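Local atomic coordinates of citrate lyase subunit beta-like protein (Mycobacterium tuberculosis H37Rv, PDB entry 6CHU), a protein that is a magnesium-dependent lyase of the HpcH/HpaI aldolase family, a trimeric TIM-barrel enzyme linked to itaconate dissimilation and leucine catabolism. Residues D45-E49 with A50-A54; E86-A89 with G90-Y93; K100-S103 with A104-I108. All blocks are in the same frame, centred on the assembly; numbering follows the deposited sequence.

Contact 1 of 3, residues D45-E49 with A50-A54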
ATOM      1  N   ASP A  45     -26.453   0.811  -7.246  1.00 22.75           N
ATOM      2  CA  ASP A  45     -26.163   1.292  -8.595  1.00 24.47           C
ATOM      3  C   ASP A  45     -26.771   0.430  -9.695  1.00 28.36           C
ATOM      4  O   ASP A  45     -26.947   0.920 -10.815  1.00 28.30           O
ATOM      5  CB  ASP A  45     -24.653   1.427  -8.796  1.00 22.78           C
ATOM      6  CG  ASP A  45     -24.119   2.703  -8.200  1.00 26.31           C
ATOM      7  OD1 ASP A  45     -24.955   3.522  -7.740  1.00 26.31           O
ATOM      8  OD2 ASP A  45     -22.883   2.884  -8.175  1.00 25.94           O
ATOM      9  N   GLY A  46     -27.123  -0.819  -9.406  1.00 26.60           N
ATOM     10  CA  GLY A  46     -27.782  -1.622 -10.425  1.00 28.60           C
ATOM     11  C   GLY A  46     -29.204  -1.204 -10.751  1.00 30.50           C
ATOM     12  O   GLY A  46     -29.755  -1.697 -11.743  1.00 27.60           O
ATOM     13  N   VAL A  47     -29.812  -0.319  -9.959  1.00 28.12           N
ATOM     14  CA  VAL A  47     -31.208   0.080 -10.129  1.00 31.71           C
ATOM     15  C   VAL A  47     -31.275   1.589 -10.305  1.00 32.11           C
ATOM     16  O   VAL A  47     -30.735   2.338  -9.480  1.00 33.56           O
ATOM     17  CB  VAL A  47     -32.076  -0.353  -8.932  1.00 26.62           C
ATOM     18  CG1 VAL A  47     -33.513   0.171  -9.086  1.00 28.45           C
ATOM     19  CG2 VAL A  47     -32.058  -1.871  -8.786  1.00 29.94           C
ATOM     20  N   ALA A  48     -31.961   2.031 -11.362  1.00 31.59           N
ATOM     21  CA  ALA A  48     -32.119   3.457 -11.614  1.00 33.53           C
ATOM     22  C   ALA A  48     -32.886   4.116 -10.474  1.00 38.06           C
ATOM     23  O   ALA A  48     -33.769   3.509  -9.860  1.00 34.64           O
ATOM     24  CB  ALA A  48     -32.849   3.695 -12.938  1.00 35.38           C
ATOM     25  N   GLU A  49     -32.529   5.375 -10.200  1.00 38.04           N
ATOM     26  CA  GLU A  49     -33.155   6.139  -9.123  1.00 41.19           C
ATOM     27  C   GLU A  49     -34.678   6.017  -9.143  1.00 41.16           C
ATOM     28  O   GLU A  49     -35.307   5.779  -8.107  1.00 42.97           O
ATOM     29  CB  GLU A  49     -32.733   7.605  -9.230  1.00 47.64           C
ATOM     30  CG  GLU A  49     -32.964   8.406  -7.969  1.00 56.79           C
ATOM     31  CD  GLU A  49     -32.180   7.856  -6.792  1.00 67.44           C
ATOM     32  OE1 GLU A  49     -31.001   7.473  -6.980  1.00 70.40           O
ATOM     33  OE2 GLU A  49     -32.749   7.796  -5.682  1.00 60.63           O
ATOM     34  N   ALA A  50     -35.291   6.166 -10.322  1.00 40.84           N
ATOM     35  CA  ALA A  50     -36.749   6.135 -10.407  1.00 36.12           C
ATOM     36  C   ALA A  50     -37.323   4.745 -10.163  1.00 36.08           C
ATOM     37  O   ALA A  50     -38.529   4.622  -9.912  1.00 37.70           O
ATOM     38  CB  ALA A  50     -37.218   6.644 -11.771  1.00 37.91           C
ATOM     39  N   GLN A  51     -36.501   3.706 -10.246  1.00 33.21           N
ATOM     40  CA  GLN A  51     -36.946   2.328 -10.088  1.00 38.82           C
ATOM     41  C   GLN A  51     -36.677   1.763  -8.698  1.00 35.83           C
ATOM     42  O   GLN A  51     -37.051   0.618  -8.430  1.00 31.85           O
ATOM     43  CB  GLN A  51     -36.277   1.439 -11.142  1.00 35.85           C
ATOM     44  CG  GLN A  51     -36.712   1.753 -12.561  1.00 40.64           C
ATOM     45  CD  GLN A  51     -38.210   1.859 -12.677  1.00 51.58           C
ATOM     46  OE1 GLN A  51     -38.745   2.906 -13.051  1.00 58.00           O
ATOM     47  NE2 GLN A  51     -38.906   0.774 -12.353  1.00 53.19           N
ATOM     48  N   LYS A  52     -36.042   2.524  -7.814  1.00 36.02           N
ATOM     49  CA  LYS A  52     -35.700   1.998  -6.496  1.00 32.94           C
ATOM     50  C   LYS A  52     -36.936   1.694  -5.643  1.00 34.90           C
ATOM     51  O   LYS A  52     -36.942   0.677  -4.930  1.00 34.39           O
ATOM     52  CB  LYS A  52     -34.758   2.962  -5.763  1.00 31.34           C
ATOM     53  CG  LYS A  52     -33.377   3.100  -6.411  1.00 31.86           C
ATOM     54  CD  LYS A  52     -32.460   3.981  -5.576  1.00 28.97           C
ATOM     55  CE  LYS A  52     -31.118   4.234  -6.258  1.00 29.84           C
ATOM     56  NZ  LYS A  52     -30.420   2.980  -6.607  1.00 28.20           N
ATOM     57  N   PRO A  53     -37.988   2.527  -5.653  1.00 37.60           N
ATOM     58  CA  PRO A  53     -39.212   2.119  -4.939  1.00 35.75           C
ATOM     59  C   PRO A  53     -39.782   0.799  -5.433  1.00 37.78           C
ATOM     60  O   PRO A  53     -40.200  -0.034  -4.619  1.00 36.53           O
ATOM     61  CB  PRO A  53     -40.165   3.293  -5.198  1.00 39.66           C
ATOM     62  CG  PRO A  53     -39.263   4.453  -5.319  1.00 36.75           C
ATOM     63  CD  PRO A  53     -38.064   3.943  -6.061  1.00 33.66           C
ATOM     64  N   ALA A  54     -39.805   0.577  -6.751  1.00 36.15           N
ATOM     65  CA  ALA A  54     -40.274  -0.709  -7.259  1.00 38.45           C
ATOM     66  C   ALA A  54     -39.338  -1.845  -6.859  1.00 37.12           C
ATOM     67  O   ALA A  54     -39.793  -2.975  -6.645  1.00 33.72           O
ATOM     68  CB  ALA A  54     -40.432  -0.650  -8.780  1.00 41.42           C
TER
HETATM   69  O   HOH W   1     -27.584   4.244  -6.987  1.00 30.07           O
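Lys52 reaches back along the loop that precedes its own helix and donates through NZ to Val47 O at 3.0 Å. The ammonium meets this carbonyl obliquely, tilted 26° from the carbonyl plane. The lysine chain runs straight through chi2 and chi3 and bends at chi4 (-56°), the turn that brings NZ to the loop. NZ thus has two loop carbonyls, Val47 O and Leu43 O, and a water leads on from it to Asp45 OD1. Glu49 contributes at longer range: its carboxylate lies across the lysine chain, OE1 3.3 Å from Lys52 CE, but 4.5 Å from NZ, beyond a salt bridge.

This is the loop of a TIM barrel that leads from strand 38-42 to helix 52-61. The helix is approached through a short 3-10 turn, in which Gln51 N donates to Ala48 O at 2.8 Å; Lys52 N to Glu49 O is a weak bond.

The apolar share falls to Val47. Its CG1, anti to the backbone N (chi1 176°), lies 3.7 Å from Gln51 CB, and both side chains also touch Asp24 in another loop.

Contact 2 of 3, residues E86-A89 with G90-Y93. With EDO (1,2-ethanediol), chain G.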
ATOM      1  N   GLU A  86     -36.128   0.380   5.809  1.00 23.64           N
ATOM      2  CA  GLU A  86     -37.547   0.167   6.063  1.00 25.61           C
ATOM      3  C   GLU A  86     -38.071  -1.020   5.266  1.00 28.74           C
ATOM      4  O   GLU A  86     -38.804  -1.861   5.801  1.00 30.60           O
ATOM      5  CB  GLU A  86     -38.333   1.429   5.735  1.00 29.50           C
ATOM      6  CG  GLU A  86     -38.064   2.554   6.706  1.00 35.06           C
ATOM      7  CD  GLU A  86     -38.487   3.907   6.166  1.00 46.86           C
ATOM      8  OE1 GLU A  86     -39.040   3.966   5.045  1.00 48.01           O
ATOM      9  OE2 GLU A  86     -38.253   4.914   6.862  1.00 47.84           O
ATOM     10  N   ALA A  87     -37.696  -1.116   3.989  1.00 30.50           N
ATOM     11  CA  ALA A  87     -38.155  -2.236   3.174  1.00 30.05           C
ATOM     12  C   ALA A  87     -37.607  -3.558   3.693  1.00 28.08           C
ATOM     13  O   ALA A  87     -38.316  -4.575   3.694  1.00 30.79           O
ATOM     14  CB  ALA A  87     -37.757  -2.025   1.713  1.00 27.47           C
ATOM     15  N   LEU A  88     -36.353  -3.559   4.153  1.00 23.39           N
ATOM     16  CA  LEU A  88     -35.723  -4.781   4.643  1.00 23.09           C
ATOM     17  C   LEU A  88     -36.409  -5.323   5.884  1.00 29.18           C
ATOM     18  O   LEU A  88     -36.316  -6.526   6.166  1.00 27.91           O
ATOM     19  CB  LEU A  88     -34.262  -4.515   4.958  1.00 22.65           C
ATOM     20  CG  LEU A  88     -33.319  -4.642   3.776  1.00 30.50           C
ATOM     21  CD1 LEU A  88     -31.962  -4.042   4.136  1.00 32.87           C
ATOM     22  CD2 LEU A  88     -33.197  -6.119   3.400  1.00 29.46           C
ATOM     23  N   ALA A  89     -37.070  -4.449   6.648  1.00 26.34           N
ATOM     24  CA  ALA A  89     -37.717  -4.864   7.889  1.00 29.86           C
ATOM     25  C   ALA A  89     -38.681  -6.023   7.667  1.00 35.79           C
ATOM     26  O   ALA A  89     -38.787  -6.928   8.507  1.00 37.80           O
ATOM     27  CB  ALA A  89     -38.455  -3.677   8.505  1.00 30.06           C
ATOM     28  N   GLY A  90     -39.395  -6.012   6.546  1.00 38.75           N
ATOM     29  CA  GLY A  90     -40.366  -7.049   6.262  1.00 45.25           C
ATOM     30  C   GLY A  90     -39.821  -8.183   5.419  1.00 44.78           C
ATOM     31  O   GLY A  90     -40.569  -8.818   4.671  1.00 49.88           O
ATOM     32  N   THR A  91     -38.519  -8.439   5.522  1.00 32.90           N
ATOM     33  CA  THR A  91     -37.861  -9.555   4.858  1.00 30.37           C
ATOM     34  C   THR A  91     -37.142 -10.412   5.890  1.00 35.89           C
ATOM     35  O   THR A  91     -37.035 -10.062   7.068  1.00 32.36           O
ATOM     36  CB  THR A  91     -36.841  -9.081   3.813  1.00 28.38           C
ATOM     37  OG1 THR A  91     -35.708  -8.511   4.482  1.00 29.75           O
ATOM     38  CG2 THR A  91     -37.455  -8.048   2.873  1.00 30.92           C
ATOM     39  N   ALA A  92     -36.624 -11.544   5.427  1.00 29.86           N
ATOM     40  CA  ALA A  92     -35.864 -12.435   6.287  1.00 31.48           C
ATOM     41  C   ALA A  92     -34.366 -12.264   6.109  1.00 28.66           C
ATOM     42  O   ALA A  92     -33.593 -13.053   6.662  1.00 30.39           O
ATOM     43  CB  ALA A  92     -36.264 -13.887   6.034  1.00 33.81           C
ATOM     44  N   TYR A  93     -33.936 -11.258   5.351  1.00 26.22           N
ATOM     45  CA  TYR A  93     -32.514 -11.065   5.116  1.00 24.98           C
ATOM     46  C   TYR A  93     -31.848 -10.500   6.361  1.00 31.03           C
ATOM     47  O   TYR A  93     -32.446  -9.726   7.113  1.00 35.59           O
ATOM     48  CB  TYR A  93     -32.288 -10.147   3.915  1.00 22.85           C
ATOM     49  CG  TYR A  93     -32.962 -10.683   2.671  1.00 24.61           C
ATOM     50  CD1 TYR A  93     -32.642 -11.944   2.181  1.00 27.65           C
ATOM     51  CD2 TYR A  93     -33.933  -9.950   2.005  1.00 26.32           C
ATOM     52  CE1 TYR A  93     -33.264 -12.454   1.051  1.00 27.91           C
ATOM     53  CE2 TYR A  93     -34.561 -10.450   0.869  1.00 27.55           C
ATOM     54  CZ  TYR A  93     -34.226 -11.704   0.402  1.00 30.06           C
ATOM     55  OH  TYR A  93     -34.842 -12.211  -0.726  1.00 29.58           O
TER
HETATM   56  C1  EDO G 306     -34.745  -7.244   8.846  1.00 59.38           C
HETATM   57  O1  EDO G 306     -34.729  -8.546   8.244  1.00 61.26           O
HETATM   58  C2  EDO G 306     -33.628  -6.405   8.240  1.00 53.99           C
HETATM   59  O2  EDO G 306     -33.446  -5.225   9.027  1.00 39.45           O
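Thr91 folds back on the end of helix 79-89 and closes it with two bonds to one carbonyl. Its hydroxyl donates to Leu88 O, with OG1 2.7 Å from the oxygen and 17° out of the carbonyl plane. Its own N-H reaches the same Leu88 O at 3.0 Å, but from well above that plane, 57° out of it. The chi1 of 71° sets OG1 between the backbone N and the carbonyl carbon, where it can serve the same acceptor as the main chain. OG1 in turn accepts a weak bond from Tyr93 N, which links the turn to the next residues of the loop.

The close-packed side is largely apolar. Leu88 CD2 lies beside the threonine hydroxyl, 3.6 Å from Thr91 OG1, and 4.1 Å from Tyr93 CD2, meeting the tyrosine ring at its edge, near the ring plane, while the leucine and tyrosine side chains cross at about a right angle. Leu59 of helix 52-61 and Val71 of strand 69-72 touch both Leu88 and Tyr93, and the phenol oxygen bonds to Leu64 N.

The other side is looser. Ala89 and Gly90 are exposed, and the turn there is held by a weak bond from Gly90 N to Ala87 O, 3.4 Å long. A 1,2-ethanediol, probably from the crystallisation liquor, lies against this side; its O1 is 2.8 Å from Tyr93 O and 3.0 Å from Thr91 O, and its C1 is 3.2 Å from Leu88 O. The diol is also bonded to Arg113.

With hydroxyl and N-H sharing one carbonyl of the last helical turn, the chain passes from helix 79-89 into strand 95-98, an alpha-to-beta turn of the TIM barrel.

Contact 3 of 3, residues K100-S103 with A104-I108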
ATOM      1  N   LYS A 100     -19.807   2.485  -0.887  1.00 19.93           N
ATOM      2  CA  LYS A 100     -19.080   3.680  -0.467  1.00 22.79           C
ATOM      3  C   LYS A 100     -18.834   3.661   1.041  1.00 21.93           C
ATOM      4  O   LYS A 100     -18.936   4.685   1.722  1.00 18.92           O
ATOM      5  CB  LYS A 100     -19.814   4.967  -0.880  1.00 18.59           C
ATOM      6  CG  LYS A 100     -19.729   5.312  -2.396  1.00 23.31           C
ATOM      7  CD  LYS A 100     -20.730   4.496  -3.236  1.00 24.56           C
ATOM      8  CE  LYS A 100     -20.578   4.803  -4.734  1.00 24.20           C
ATOM      9  NZ  LYS A 100     -21.686   4.188  -5.540  1.00 22.56           N
ATOM     10  N   ALA A 101     -18.513   2.483   1.573  1.00 19.58           N
ATOM     11  CA  ALA A 101     -18.274   2.380   3.011  1.00 17.87           C
ATOM     12  C   ALA A 101     -17.045   3.202   3.390  1.00 19.06           C
ATOM     13  O   ALA A 101     -15.962   3.007   2.829  1.00 17.72           O
ATOM     14  CB  ALA A 101     -18.088   0.916   3.419  1.00 19.89           C
ATOM     15  N   GLU A 102     -17.203   4.126   4.345  1.00 20.04           N
ATOM     16  CA  GLU A 102     -16.130   5.069   4.635  1.00 20.01           C
ATOM     17  C   GLU A 102     -15.760   5.218   6.099  1.00 21.81           C
ATOM     18  O   GLU A 102     -14.800   5.938   6.391  1.00 20.40           O
ATOM     19  CB  GLU A 102     -16.469   6.455   4.058  1.00 20.31           C
ATOM     20  CG  GLU A 102     -16.384   6.460   2.537  1.00 22.89           C
ATOM     21  CD  GLU A 102     -16.682   7.808   1.922  1.00 26.70           C
ATOM     22  OE1 GLU A 102     -16.029   8.145   0.909  1.00 22.99           O
ATOM     23  OE2 GLU A 102     -17.563   8.528   2.447  1.00 28.22           O
ATOM     24  N   SER A 103     -16.460   4.557   7.022  1.00 19.71           N
ATOM     25  CA  SER A 103     -16.086   4.660   8.426  1.00 21.13           C
ATOM     26  C   SER A 103     -16.659   3.482   9.197  1.00 21.27           C
ATOM     27  O   SER A 103     -17.651   2.872   8.788  1.00 21.67           O
ATOM     28  CB  SER A 103     -16.585   5.968   9.041  1.00 23.70           C
ATOM     29  OG  SER A 103     -17.997   5.933   9.181  1.00 22.85           O
ATOM     30  N   ALA A 104     -16.041   3.193  10.348  1.00 20.27           N
ATOM     31  CA  ALA A 104     -16.646   2.230  11.264  1.00 21.16           C
ATOM     32  C   ALA A 104     -18.050   2.670  11.665  1.00 22.35           C
ATOM     33  O   ALA A 104     -18.961   1.840  11.794  1.00 22.48           O
ATOM     34  CB  ALA A 104     -15.758   2.046  12.496  1.00 22.89           C
ATOM     35  N   ALA A 105     -18.253   3.980  11.846  1.00 23.92           N
ATOM     36  CA  ALA A 105     -19.562   4.467  12.271  1.00 22.83           C
ATOM     37  C   ALA A 105     -20.650   4.137  11.246  1.00 21.30           C
ATOM     38  O   ALA A 105     -21.790   3.831  11.624  1.00 22.05           O
ATOM     39  CB  ALA A 105     -19.501   5.972  12.541  1.00 25.95           C
ATOM     40  N   GLN A 106     -20.321   4.181   9.948  1.00 21.14           N
ATOM     41  CA  GLN A 106     -21.313   3.817   8.934  1.00 20.68           C
ATOM     42  C   GLN A 106     -21.695   2.348   9.044  1.00 23.45           C
ATOM     43  O   GLN A 106     -22.849   1.982   8.796  1.00 23.60           O
ATOM     44  CB  GLN A 106     -20.794   4.117   7.522  1.00 19.28           C
ATOM     45  CG  GLN A 106     -20.924   5.575   7.123  1.00 23.81           C
ATOM     46  CD  GLN A 106     -20.479   5.801   5.685  1.00 21.67           C
ATOM     47  OE1 GLN A 106     -19.864   4.926   5.075  1.00 20.85           O
ATOM     48  NE2 GLN A 106     -20.804   6.970   5.138  1.00 22.37           N
ATOM     49  N   VAL A 107     -20.734   1.489   9.396  1.00 21.59           N
ATOM     50  CA  VAL A 107     -21.037   0.074   9.578  1.00 22.06           C
ATOM     51  C   VAL A 107     -21.844  -0.133  10.848  1.00 20.75           C
ATOM     52  O   VAL A 107     -22.840  -0.873  10.862  1.00 22.92           O
ATOM     53  CB  VAL A 107     -19.741  -0.760   9.591  1.00 22.60           C
ATOM     54  CG1 VAL A 107     -20.053  -2.221   9.923  1.00 24.22           C
ATOM     55  CG2 VAL A 107     -19.025  -0.665   8.238  1.00 19.60           C
ATOM     56  N   ILE A 108     -21.443   0.532  11.933  1.00 22.00           N
ATOM     57  CA  ILE A 108     -22.108   0.348  13.219  1.00 21.64           C
ATOM     58  C   ILE A 108     -23.562   0.798  13.157  1.00 24.19           C
ATOM     59  O   ILE A 108     -24.434   0.198  13.806  1.00 24.91           O
ATOM     60  CB  ILE A 108     -21.301   1.083  14.310  1.00 23.77           C
ATOM     61  CG1 ILE A 108     -19.989   0.341  14.570  1.00 26.48           C
ATOM     62  CG2 ILE A 108     -22.114   1.240  15.611  1.00 28.87           C
ATOM     63  CD1 ILE A 108     -18.973   1.159  15.341  1.00 30.13           C
TER
HETATM   64  O   HOH W   2     -20.040   7.195   2.244  1.00 23.10           O
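A helix N-cap joins residues 100-103 to 104-108, in the TIM-barrel loop that carries the chain from strand 95-98 into the short helix 104-108. Ser103 is the N-cap residue: its OG accepts from Gln106 N at 3.0 Å, with an N-H...O angle of 151°. The rotation about its CA-CB bond (chi1 71°) turns OG toward the N-H groups of the first helical turn. The main chain adds less, since Ser103 O takes weak bonds from Gln106 N and Val107 N.

Gln106 answers with its own side chain. Extended beyond CG, it runs back past the serine, CG 3.6 Å from Ser103 OG, and offers its amide oxygen to the loop. Glu102 N donates to Gln106 OE1 at 2.9 Å, from 38° above the amide carbonyl plane rather than along a lone pair. The other end of the same amide, NE2, donates to a water 3.0 Å away; that water also lies 2.8 Å from both Lys100 O and Glu102 OE2. Glu102 uses its other oxygen, OE1, to bond Thr121.

On the inner side, Val107 packs on Val115 of strand 114-119. Ala101 touches Ala117 of the same strand and is bonded through its backbone to Leu118.

The loop so held begins at Lys100, whose N bonds to Glu120 and whose NZ reaches Glu44 and Asp146. Glu120 and Asp146 are two protein ligands of the magnesium ion, so the cap and the Gln106 amide probably help to fix the backbone beside the metal site.

How the contacts relate
From the N terminus the three contacts come in series, neither nested nor crossed, each closing a short local turn. Contact 1 closes the loop after strand 38-42 and opens helix 52-61; contact 2 ends helix 79-89 before strand 95-98; contact 3 follows that strand and starts helix 104-108. Thus two helix beginnings and one helix end are set along the strands and helices of the barrel. Contacts 1 and 3 touch at the metal-site end, where Asp45 OD2 and Lys100 NZ form a 3.2 Å salt bridge. Contact 2 touches neither, its nearest atoms being about 7 Å from contact 1 and about 12 Å from contact 3, yet its side chains pack on helix 52-61, which contact 1 begins.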